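Long-range contacts in alcohol dehydrogenase (Aeropyrum pernix, PDB 1H2B), which probably catalyses the NAD-dependent oxidation of alcohols at a zinc-containing active site, in a hyperthermophilic archaeon: residues 39-43 with 106-110; 188-194 with 255-261; 275-281 with 299-305. All coordinates share one frame; numbering follows the deposited sequence.

Contact 1. Residues 39-43 with 106-110; sequences EGRFD and AVTDG. With ZN (zinc ion), chain K.
The CA atoms of R41 and D109 are the nearest pair across the two loops, 7.5 Å apart, and no hydrogen bond joins the segments; R41 sits in a type II' turn from E39 to F42, closed by F42 N on E39 O at 2.8 Å. R41 CG lies between the backbone N and the carbonyl carbon (chi1 75°), and the chain bends at chi3, which lays the guanidinium across V107. CG1 of V107 sits over one face, 3.8 Å from R41 NE and off toward the rim. At the guanidinium's edge R41 NH2 comes within 3.2 Å of D109 N; both are donors, and the approach is close packing only. F42 adds its CE2, 4.1 Å from the same V107 CG1. R41 NH1 forms a salt bridge with E127. D109 OD1 binds zinc at 2.4 Å, with C112 and C115, and accepts from T111 N, while OD2 bonds to N125. This Asp-Cys-Cys zinc, distinct from the one on C54, H79 and D168, is consistent with the family's structural zinc in the GroES-like domain. R41 NH2 stays 5.0 Å from D109 OD2, which implies that any help to the zinc-bound carboxylate is electrostatic and probably modest.

Contact 2. Residues 188-194 with 255-261; sequences AYVAIVG and VNVAMDF. With NAJ (nicotinamide-adenine-dinucleotide (acidic form)), chain I.
With chi1 at -176°, I192 swings CG1 away from its own amide and toward F261, which brings I192 CG1 within 3.8 Å of F261 CD1, the two side chains crossing at about a right angle. N256 reaches back to the start of the neighbouring strand: Y189 N donates to N256 OD1 at 3.0 Å, the bond straight at the hydrogen (163°) but coming from above the carbonyl plane. V190 CG2 and V257 CB lie alongside each other on the face that also bears I192 and M259, covered by helices 166-181 and 197-209. Strands 189-193 and 257-260 run parallel, 9° apart, at the centre of the Rossmann sheet; A191 N to V257 O and M259 N to A191 O are among the bonds that join them. Both strands end at the dinucleotide. V193 CG1 packs 3.8 Å from C2A of the adenine, and F261 O lies 3.1 Å from C5D of the nicotinamide ribose. G194, which opens a GxGxxG sequence, brings its CA to 3.7 Å from O4B of the adenosine ribose; at its backbone angles a CB would press on V193 O and lie close to F261 O. D260 turns its carboxylate to the amides of V262 and G263, just past the strand end.

Contact 3. Residues 275-281 with 299-305; sequences LGRMGRL and SSEVSFE
The R280 guanidinium meets E305 at its edge, side-on: NE donates to OE2 and NH2 to OE1, both at 2.8 Å and both on the syn side of the carboxylate, whose plane is turned 27° from that of the guanidinium. S303 OG gives its hydrogen to the anti lone pair of E305 OE2 (2.7 Å), so this oxygen is gripped from two directions, which probably holds the carboxylate in one rotation. NH1 of R280 bonds to K179 O of the same chain, in helix 166-181, and to T183 OG1 just past its end. A lysine in place of R280 would probably hold only one carboxylate oxygen of E305 and leave the other without its mate. The F304 ring takes apolar partners at its edge, L281 CB at 3.8 Å from CD2 and L275 CD1 at 4.0 Å from CE2. Strands 279-281 and 303-305 run parallel at the edge of this chain's Rossmann sheet, R280 paired with S303 and L281 with F304. L281 N donates to S303 O, and E305 N to L281 O. At the other end, a Schellman motif with E301 as C-prime residue closes helix 294-300, and M278 N, in a type II turn from G276 to G279, donates almost straight to S300 O (2.8 Å). R277, bent at chi3 (71°), lays its guanidinium over S300 CA and reaches S299 O by weak bonds. A second subunit extends the sheet by antiparallel pairing with S303 to E305; its H122 bonds to R277 NE and E301 OE1, and its R175 and K179 form salt bridges with E301 OE2.

Overall arrangement
Contacts 2 and 3 belong to one parallel sheet and touch, their centres about 11 Å apart: A258 N lies 2.8 Å from R280 O, a probable hydrogen bond between neighbouring strands 255-260 and 279-283. Contact 2 holds the buried middle of that sheet, where backbone bonds and aliphatic packing lead to the cofactor. Contact 3 is also largely buried, but it lies at the sheet's last strand within the chain, and its charged side chains face both the helix layer and a second subunit. Contact 1 stands apart in the GroES-like domain, its centre about 36 Å from that of contact 2; it too is mostly buried, though R41 and D109 stay partly exposed, and loops, not strands, meet there beside the probably structural zinc.

Contact 1. Residues 39-43 with 106-110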
loop_
_atom_site.group_PDB
_atom_site.type_symbol
_atom_site.label_atom_id
_atom_site.label_comp_id
_atom_site.label_asym_id
_atom_site.label_seq_id
_atom_site.Cartn_x
_atom_site.Cartn_y
_atom_site.Cartn_z
ATOM N N GLU B 39 -24.012 19.340 -27.120
ATOM C CA GLU B 39 -25.233 18.747 -26.554
ATOM C C GLU B 39 -24.912 17.752 -25.454
ATOM O O GLU B 39 -23.881 17.045 -25.502
ATOM C CB GLU B 39 -26.052 18.007 -27.636
ATOM C CG GLU B 39 -25.299 16.850 -28.305
ATOM C CD GLU B 39 -25.246 15.559 -27.455
ATOM O OE1 GLU B 39 -25.990 15.465 -26.439
ATOM O OE2 GLU B 39 -24.484 14.609 -27.803
ATOM N N GLY B 40 -25.825 17.648 -24.486
ATOM C CA GLY B 40 -25.696 16.649 -23.442
ATOM C C GLY B 40 -24.365 16.707 -22.730
ATOM O O GLY B 40 -23.939 17.774 -22.246
ATOM N N ARG B 41 -23.689 15.556 -22.694
ATOM C CA ARG B 41 -22.418 15.450 -21.992
ATOM C C ARG B 41 -21.294 16.082 -22.796
ATOM O O ARG B 41 -20.215 16.363 -22.248
ATOM C CB ARG B 41 -22.060 13.994 -21.693
ATOM C CG ARG B 41 -21.583 13.243 -22.952
ATOM C CD ARG B 41 -21.538 11.726 -22.832
ATOM N NE ARG B 41 -20.998 11.274 -21.549
ATOM C CZ ARG B 41 -20.545 10.045 -21.309
ATOM N NH1 ARG B 41 -20.538 9.124 -22.270
ATOM N NH2 ARG B 41 -20.087 9.735 -20.106
ATOM N N PHE B 42 -21.547 16.326 -24.088
ATOM C CA PHE B 42 -20.570 17.025 -24.902
ATOM C C PHE B 42 -20.765 18.507 -24.773
ATOM O O PHE B 42 -21.351 19.163 -25.646
ATOM C CB PHE B 42 -20.659 16.541 -26.356
ATOM C CG PHE B 42 -20.338 15.092 -26.484
ATOM C CD1 PHE B 42 -21.365 14.163 -26.641
ATOM C CD2 PHE B 42 -19.015 14.659 -26.415
ATOM C CE1 PHE B 42 -21.042 12.777 -26.726
ATOM C CE2 PHE B 42 -18.692 13.305 -26.484
ATOM C CZ PHE B 42 -19.728 12.361 -26.644
ATOM N N ASP B 43 -20.274 19.049 -23.663
ATOM C CA ASP B 43 -20.571 20.434 -23.339
ATOM C C ASP B 43 -19.358 21.358 -23.597
ATOM O O ASP B 43 -19.354 22.526 -23.206
ATOM C CB ASP B 43 -21.066 20.542 -21.901
ATOM C CG ASP B 43 -20.093 19.961 -20.895
ATOM O OD1 ASP B 43 -18.941 19.630 -21.287
ATOM O OD2 ASP B 43 -20.416 19.778 -19.706
ATOM N N ALA B 106 -10.731 10.201 -22.131
ATOM C CA ALA B 106 -12.023 9.601 -21.776
ATOM C C ALA B 106 -13.056 10.690 -21.526
ATOM O O ALA B 106 -12.745 11.726 -20.939
ATOM C CB ALA B 106 -11.877 8.792 -20.490
ATOM N N VAL B 107 -14.262 10.482 -22.022
ATOM C CA VAL B 107 -15.380 11.341 -21.721
ATOM C C VAL B 107 -16.277 10.533 -20.779
ATOM O O VAL B 107 -16.828 9.497 -21.167
ATOM C CB VAL B 107 -16.125 11.728 -23.040
ATOM C CG1 VAL B 107 -17.494 12.370 -22.683
ATOM C CG2 VAL B 107 -15.285 12.681 -23.853
ATOM N N THR B 108 -16.404 10.984 -19.529
ATOM C CA THR B 108 -17.076 10.204 -18.477
ATOM C C THR B 108 -18.198 10.992 -17.787
ATOM O O THR B 108 -18.180 12.204 -17.806
ATOM C CB THR B 108 -16.051 9.755 -17.391
ATOM O OG1 THR B 108 -15.444 10.914 -16.826
ATOM C CG2 THR B 108 -14.871 9.003 -18.020
ATOM N N ASP B 109 -19.134 10.276 -17.150
ATOM C CA ASP B 109 -20.300 10.884 -16.452
ATOM C C ASP B 109 -20.023 11.511 -15.066
ATOM O O ASP B 109 -20.691 12.482 -14.660
ATOM C CB ASP B 109 -21.492 9.895 -16.370
ATOM C CG ASP B 109 -21.148 8.564 -15.658
ATOM O OD1 ASP B 109 -20.339 8.555 -14.698
ATOM O OD2 ASP B 109 -21.670 7.463 -15.978
ATOM N N GLY B 110 -19.049 10.971 -14.343
ATOM C CA GLY B 110 -18.791 11.416 -12.983
ATOM C C GLY B 110 -19.795 10.896 -11.953
ATOM O O GLY B 110 -19.731 11.264 -10.774
HETATM ZN ZN ZN K . -18.518 7.064 -14.595
#

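Contact 2. Residues 188-194 with 255-261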
loop_
_atom_site.group_PDB
_atom_site.type_symbol
_atom_site.label_atom_id
_atom_site.label_comp_id
_atom_site.label_asym_id
_atom_site.label_seq_id
_atom_site.Cartn_x
_atom_site.Cartn_y
_atom_site.Cartn_z
ATOM N N ALA B 188 17.691 -1.475 -7.711
ATOM C CA ALA B 188 16.737 -2.277 -8.507
ATOM C C ALA B 188 16.974 -1.909 -9.955
ATOM O O ALA B 188 17.365 -0.769 -10.271
ATOM C CB ALA B 188 15.319 -1.906 -8.142
ATOM N N TYR B 189 16.632 -2.851 -10.835
ATOM C CA TYR B 189 16.700 -2.583 -12.263
ATOM C C TYR B 189 15.300 -2.590 -12.845
ATOM O O TYR B 189 14.452 -3.398 -12.497
ATOM C CB TYR B 189 17.423 -3.709 -13.001
ATOM C CG TYR B 189 18.901 -3.839 -12.665
ATOM C CD1 TYR B 189 19.319 -4.672 -11.615
ATOM C CD2 TYR B 189 19.839 -3.129 -13.402
ATOM C CE1 TYR B 189 20.665 -4.783 -11.327
ATOM C CE2 TYR B 189 21.186 -3.223 -13.111
ATOM C CZ TYR B 189 21.578 -4.054 -12.083
ATOM O OH TYR B 189 22.961 -4.164 -11.806
ATOM N N VAL B 190 15.099 -1.684 -13.779
ATOM C CA VAL B 190 13.844 -1.651 -14.564
ATOM C C VAL B 190 14.222 -1.714 -16.035
ATOM O O VAL B 190 15.055 -0.947 -16.489
ATOM C CB VAL B 190 12.954 -0.441 -14.204
ATOM C CG1 VAL B 190 13.683 0.907 -14.307
ATOM C CG2 VAL B 190 11.674 -0.423 -15.058
ATOM N N ALA B 191 13.613 -2.650 -16.766
ATOM C CA ALA B 191 13.763 -2.700 -18.234
ATOM C C ALA B 191 12.562 -2.002 -18.842
ATOM O O ALA B 191 11.404 -2.374 -18.577
ATOM C CB ALA B 191 13.775 -4.118 -18.730
ATOM N N ILE B 192 12.828 -0.970 -19.631
ATOM C CA ILE B 192 11.761 -0.250 -20.324
ATOM C C ILE B 192 11.912 -0.679 -21.771
ATOM O O ILE B 192 12.969 -0.453 -22.385
ATOM C CB ILE B 192 11.864 1.319 -20.053
ATOM C CG1 ILE B 192 10.704 2.085 -20.697
ATOM C CG2 ILE B 192 13.273 1.908 -20.402
ATOM C CD1 ILE B 192 10.769 2.177 -22.205
ATOM N N VAL B 193 10.909 -1.372 -22.293
ATOM C CA VAL B 193 11.058 -2.028 -23.586
ATOM C C VAL B 193 10.224 -1.286 -24.610
ATOM O O VAL B 193 8.988 -1.251 -24.493
ATOM C CB VAL B 193 10.574 -3.493 -23.474
ATOM C CG1 VAL B 193 10.648 -4.179 -24.852
ATOM C CG2 VAL B 193 11.370 -4.233 -22.405
ATOM N N GLY B 194 10.902 -0.690 -25.621
ATOM C CA GLY B 194 10.232 0.103 -26.623
ATOM C C GLY B 194 10.368 1.565 -26.324
ATOM O O GLY B 194 9.625 2.066 -25.481
ATOM N N VAL B 255 15.452 -8.384 -13.936
ATOM C CA VAL B 255 14.968 -7.077 -13.511
ATOM C C VAL B 255 13.837 -7.164 -12.515
ATOM O O VAL B 255 13.024 -8.088 -12.515
ATOM C CB VAL B 255 14.558 -6.196 -14.711
ATOM C CG1 VAL B 255 15.747 -6.022 -15.691
ATOM C CG2 VAL B 255 13.368 -6.798 -15.465
ATOM N N ASN B 256 13.783 -6.159 -11.663
ATOM C CA ASN B 256 12.697 -6.045 -10.698
ATOM C C ASN B 256 11.373 -5.694 -11.374
ATOM O O ASN B 256 10.282 -6.129 -10.934
ATOM C CB ASN B 256 13.063 -4.978 -9.675
ATOM C CG ASN B 256 14.348 -5.314 -8.951
ATOM O OD1 ASN B 256 15.448 -5.181 -9.462
ATOM N ND2 ASN B 256 14.184 -5.822 -7.730
ATOM N N VAL B 257 11.438 -4.864 -12.413
ATOM C CA VAL B 257 10.234 -4.488 -13.182
ATOM C C VAL B 257 10.638 -4.448 -14.658
ATOM O O VAL B 257 11.711 -3.952 -14.990
ATOM C CB VAL B 257 9.720 -3.106 -12.822
ATOM C CG1 VAL B 257 8.547 -2.722 -13.744
ATOM C CG2 VAL B 257 9.207 -3.056 -11.357
ATOM N N ALA B 258 9.808 -5.065 -15.511
ATOM C CA ALA B 258 9.934 -4.844 -16.962
ATOM C C ALA B 258 8.665 -4.177 -17.428
ATOM O O ALA B 258 7.601 -4.441 -16.876
ATOM C CB ALA B 258 10.117 -6.165 -17.693
ATOM N N MET B 259 8.775 -3.305 -18.435
ATOM C CA MET B 259 7.626 -2.528 -18.912
ATOM C C MET B 259 7.574 -2.700 -20.410
ATOM O O MET B 259 8.502 -2.310 -21.088
ATOM C CB MET B 259 7.812 -1.039 -18.543
ATOM C CG MET B 259 8.026 -0.842 -17.006
ATOM S SD MET B 259 8.052 0.877 -16.620
ATOM C CE MET B 259 6.315 1.279 -16.675
ATOM N N ASP B 260 6.499 -3.319 -20.927
ATOM C CA ASP B 260 6.425 -3.539 -22.370
ATOM C C ASP B 260 5.620 -2.409 -22.996
ATOM O O ASP B 260 4.386 -2.367 -22.827
ATOM C CB ASP B 260 5.734 -4.877 -22.634
ATOM C CG ASP B 260 5.704 -5.214 -24.100
ATOM O OD1 ASP B 260 5.968 -4.316 -24.921
ATOM O OD2 ASP B 260 5.443 -6.369 -24.494
ATOM N N PHE B 261 6.340 -1.464 -23.626
ATOM C CA PHE B 261 5.726 -0.360 -24.373
ATOM C C PHE B 261 5.750 -0.613 -25.876
ATOM O O PHE B 261 5.812 0.334 -26.667
ATOM C CB PHE B 261 6.465 0.967 -24.038
ATOM C CG PHE B 261 6.176 1.468 -22.675
ATOM C CD1 PHE B 261 7.096 1.326 -21.629
ATOM C CD2 PHE B 261 5.001 2.172 -22.444
ATOM C CE1 PHE B 261 6.813 1.880 -20.341
ATOM C CE2 PHE B 261 4.690 2.688 -21.151
ATOM C CZ PHE B 261 5.644 2.574 -20.105
HETATM P PA NAJ I . 5.550 3.362 -31.203
HETATM O O1A NAJ I . 5.361 2.749 -32.563
HETATM O O2A NAJ I . 5.872 4.861 -31.089
HETATM O O5B NAJ I . 6.766 2.698 -30.409
HETATM C C5B NAJ I . 7.036 1.289 -30.455
HETATM C C4B NAJ I . 8.525 1.188 -30.169
HETATM O O4B NAJ I . 8.821 -0.212 -29.994
HETATM C C3B NAJ I . 9.408 1.756 -31.280
HETATM O O3B NAJ I . 10.420 2.634 -30.761
HETATM C C2B NAJ I . 9.959 0.454 -31.843
HETATM O O2B NAJ I . 11.214 0.599 -32.526
HETATM C C1B NAJ I . 10.073 -0.462 -30.618
HETATM N N9A NAJ I . 10.141 -1.892 -30.917
HETATM C C8A NAJ I . 9.560 -2.633 -31.955
HETATM N N7A NAJ I . 9.877 -3.947 -31.799
HETATM C C5A NAJ I . 10.659 -4.052 -30.685
HETATM C C6A NAJ I . 11.265 -5.110 -30.053
HETATM N N6A NAJ I . 11.209 -6.366 -30.516
HETATM N N1A NAJ I . 11.939 -4.874 -28.883
HETATM C C2A NAJ I . 12.090 -3.601 -28.362
HETATM N N3A NAJ I . 11.512 -2.564 -29.007
HETATM C C4A NAJ I . 10.813 -2.790 -30.151
HETATM O O3 NAJ I . 4.247 2.989 -30.372
HETATM P PN NAJ I . 3.497 3.830 -29.217
HETATM O O1N NAJ I . 2.531 4.749 -29.808
HETATM O O2N NAJ I . 4.495 4.333 -28.252
HETATM O O5D NAJ I . 2.603 2.653 -28.588
HETATM C C5D NAJ I . 3.275 1.599 -27.903
HETATM C C4D NAJ I . 2.293 0.469 -27.639
HETATM O O4D NAJ I . 1.399 0.898 -26.597
HETATM C C3D NAJ I . 1.390 0.138 -28.826
HETATM O O3D NAJ I . 1.009 -1.246 -28.725
HETATM C C2D NAJ I . 0.157 1.019 -28.575
HETATM O O2D NAJ I . -1.017 0.604 -29.214
HETATM C C1D NAJ I . 0.068 0.837 -27.049
HETATM N N1N NAJ I . -0.746 1.779 -26.282
HETATM C C2N NAJ I . -1.252 1.312 -25.105
HETATM C C3N NAJ I . -1.978 2.159 -24.285
HETATM C C7N NAJ I . -2.580 1.622 -23.028
HETATM O O7N NAJ I . -3.341 2.496 -22.347
HETATM N N7N NAJ I . -2.363 0.406 -22.520
HETATM C C4N NAJ I . -2.202 3.536 -24.617
HETATM C C5N NAJ I . -1.496 3.995 -25.766
HETATM C C6N NAJ I . -0.816 3.120 -26.591
#

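Contact 3. Residues 275-281 with 299-305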
loop_
_atom_site.group_PDB
_atom_site.type_symbol
_atom_site.label_atom_id
_atom_site.label_comp_id
_atom_site.label_asym_id
_atom_site.label_seq_id
_atom_site.Cartn_x
_atom_site.Cartn_y
_atom_site.Cartn_z
ATOM N N LEU B 275 12.298 -11.061 -16.129
ATOM C CA LEU B 275 11.967 -10.831 -14.722
ATOM C C LEU B 275 12.786 -11.665 -13.748
ATOM O O LEU B 275 12.988 -12.884 -13.920
ATOM C CB LEU B 275 10.496 -11.166 -14.474
ATOM C CG LEU B 275 9.492 -10.326 -15.276
ATOM C CD1 LEU B 275 8.072 -10.850 -14.950
ATOM C CD2 LEU B 275 9.578 -8.797 -15.022
ATOM N N GLY B 276 13.219 -10.997 -12.691
ATOM C CA GLY B 276 13.823 -11.693 -11.574
ATOM C C GLY B 276 12.763 -12.133 -10.576
ATOM O O GLY B 276 11.557 -12.013 -10.832
ATOM N N ARG B 277 13.220 -12.618 -9.414
ATOM C CA ARG B 277 12.255 -13.077 -8.384
ATOM C C ARG B 277 11.395 -11.942 -7.866
ATOM O O ARG B 277 11.872 -10.830 -7.582
ATOM C CB ARG B 277 13.017 -13.726 -7.230
ATOM C CG ARG B 277 13.805 -14.911 -7.687
ATOM C CD ARG B 277 14.346 -15.771 -6.542
ATOM N NE ARG B 277 13.250 -16.517 -5.870
ATOM C CZ ARG B 277 12.624 -17.598 -6.321
ATOM N NH1 ARG B 277 12.957 -18.176 -7.467
ATOM N NH2 ARG B 277 11.680 -18.155 -5.557
ATOM N N MET B 278 10.093 -12.216 -7.763
ATOM C CA MET B 278 9.091 -11.184 -7.406
ATOM C C MET B 278 8.990 -10.078 -8.455
ATOM O O MET B 278 8.421 -9.020 -8.214
ATOM C CB MET B 278 9.270 -10.626 -5.996
ATOM C CG MET B 278 8.965 -11.682 -4.981
ATOM S SD MET B 278 8.964 -11.056 -3.272
ATOM C CE MET B 278 10.515 -10.496 -3.102
ATOM N N GLY B 279 9.502 -10.372 -9.640
ATOM C CA GLY B 279 9.514 -9.405 -10.716
ATOM C C GLY B 279 8.097 -9.122 -11.227
ATOM O O GLY B 279 7.190 -9.943 -11.080
ATOM N N ARG B 280 7.949 -7.968 -11.847
ATOM C CA ARG B 280 6.636 -7.500 -12.323
ATOM C C ARG B 280 6.787 -7.017 -13.723
ATOM O O ARG B 280 7.661 -6.156 -14.013
ATOM C CB ARG B 280 6.117 -6.371 -11.481
ATOM C CG ARG B 280 5.943 -6.730 -9.978
ATOM C CD ARG B 280 5.762 -5.505 -9.157
ATOM N NE ARG B 280 4.539 -4.778 -9.514
ATOM C CZ ARG B 280 4.365 -3.477 -9.407
ATOM N NH1 ARG B 280 5.386 -2.719 -8.983
ATOM N NH2 ARG B 280 3.212 -2.913 -9.771
ATOM N N LEU B 281 5.960 -7.578 -14.606
ATOM C CA LEU B 281 5.892 -7.084 -15.989
ATOM C C LEU B 281 4.673 -6.186 -16.115
ATOM O O LEU B 281 3.540 -6.644 -15.923
ATOM C CB LEU B 281 5.828 -8.261 -16.978
ATOM C CG LEU B 281 5.506 -7.892 -18.442
ATOM C CD1 LEU B 281 6.555 -6.967 -19.068
ATOM C CD2 LEU B 281 5.367 -9.223 -19.195
ATOM N N SER B 299 7.010 -20.190 -9.463
ATOM C CA SER B 299 8.343 -20.442 -8.851
ATOM C C SER B 299 9.202 -19.191 -8.728
ATOM O O SER B 299 9.992 -19.067 -7.772
ATOM C CB SER B 299 9.080 -21.610 -9.527
ATOM O OG SER B 299 9.352 -21.269 -10.839
ATOM N N SER B 300 8.975 -18.201 -9.608
ATOM C CA SER B 300 9.639 -16.905 -9.469
ATOM C C SER B 300 8.766 -15.886 -8.745
ATOM O O SER B 300 9.234 -14.802 -8.402
ATOM C CB SER B 300 9.959 -16.309 -10.846
ATOM O OG SER B 300 10.977 -17.071 -11.517
ATOM N N GLU B 301 7.503 -16.244 -8.512
ATOM C CA GLU B 301 6.477 -15.377 -7.919
ATOM C C GLU B 301 6.378 -14.040 -8.649
ATOM O O GLU B 301 6.511 -12.959 -8.079
ATOM C CB GLU B 301 6.642 -15.237 -6.400
ATOM C CG GLU B 301 5.303 -14.858 -5.719
ATOM C CD GLU B 301 5.383 -14.803 -4.201
ATOM O OE1 GLU B 301 6.481 -14.603 -3.653
ATOM O OE2 GLU B 301 4.298 -14.957 -3.593
ATOM N N VAL B 302 6.160 -14.156 -9.952
ATOM C CA VAL B 302 6.119 -12.963 -10.793
ATOM C C VAL B 302 4.676 -12.563 -11.062
ATOM O O VAL B 302 3.728 -13.354 -10.882
ATOM C CB VAL B 302 6.881 -13.120 -12.123
ATOM C CG1 VAL B 302 8.401 -13.148 -11.817
ATOM C CG2 VAL B 302 6.457 -14.396 -12.846
ATOM N N SER B 303 4.523 -11.343 -11.537
ATOM C CA SER B 303 3.189 -10.860 -11.930
ATOM C C SER B 303 3.242 -10.180 -13.286
ATOM O O SER B 303 4.261 -9.677 -13.694
ATOM C CB SER B 303 2.573 -9.893 -10.913
ATOM O OG SER B 303 3.443 -8.765 -10.706
ATOM N N PHE B 304 2.109 -10.176 -13.960
ATOM C CA PHE B 304 1.917 -9.528 -15.243
ATOM C C PHE B 304 0.743 -8.577 -15.063
ATOM O O PHE B 304 -0.356 -8.999 -14.727
ATOM C CB PHE B 304 1.527 -10.563 -16.294
ATOM C CG PHE B 304 2.534 -11.724 -16.447
ATOM C CD1 PHE B 304 2.077 -13.008 -16.633
ATOM C CD2 PHE B 304 3.897 -11.522 -16.400
ATOM C CE1 PHE B 304 2.976 -14.092 -16.771
ATOM C CE2 PHE B 304 4.809 -12.613 -16.534
ATOM C CZ PHE B 304 4.351 -13.861 -16.704
ATOM N N GLU B 305 0.972 -7.284 -15.227
ATOM C CA GLU B 305 -0.043 -6.300 -14.790
ATOM C C GLU B 305 -0.348 -5.348 -15.926
ATOM O O GLU B 305 0.541 -4.589 -16.368
ATOM C CB GLU B 305 0.526 -5.479 -13.623
ATOM C CG GLU B 305 0.840 -6.369 -12.400
ATOM C CD GLU B 305 1.616 -5.644 -11.330
ATOM O OE1 GLU B 305 1.252 -4.472 -11.027
ATOM O OE2 GLU B 305 2.537 -6.256 -10.749
#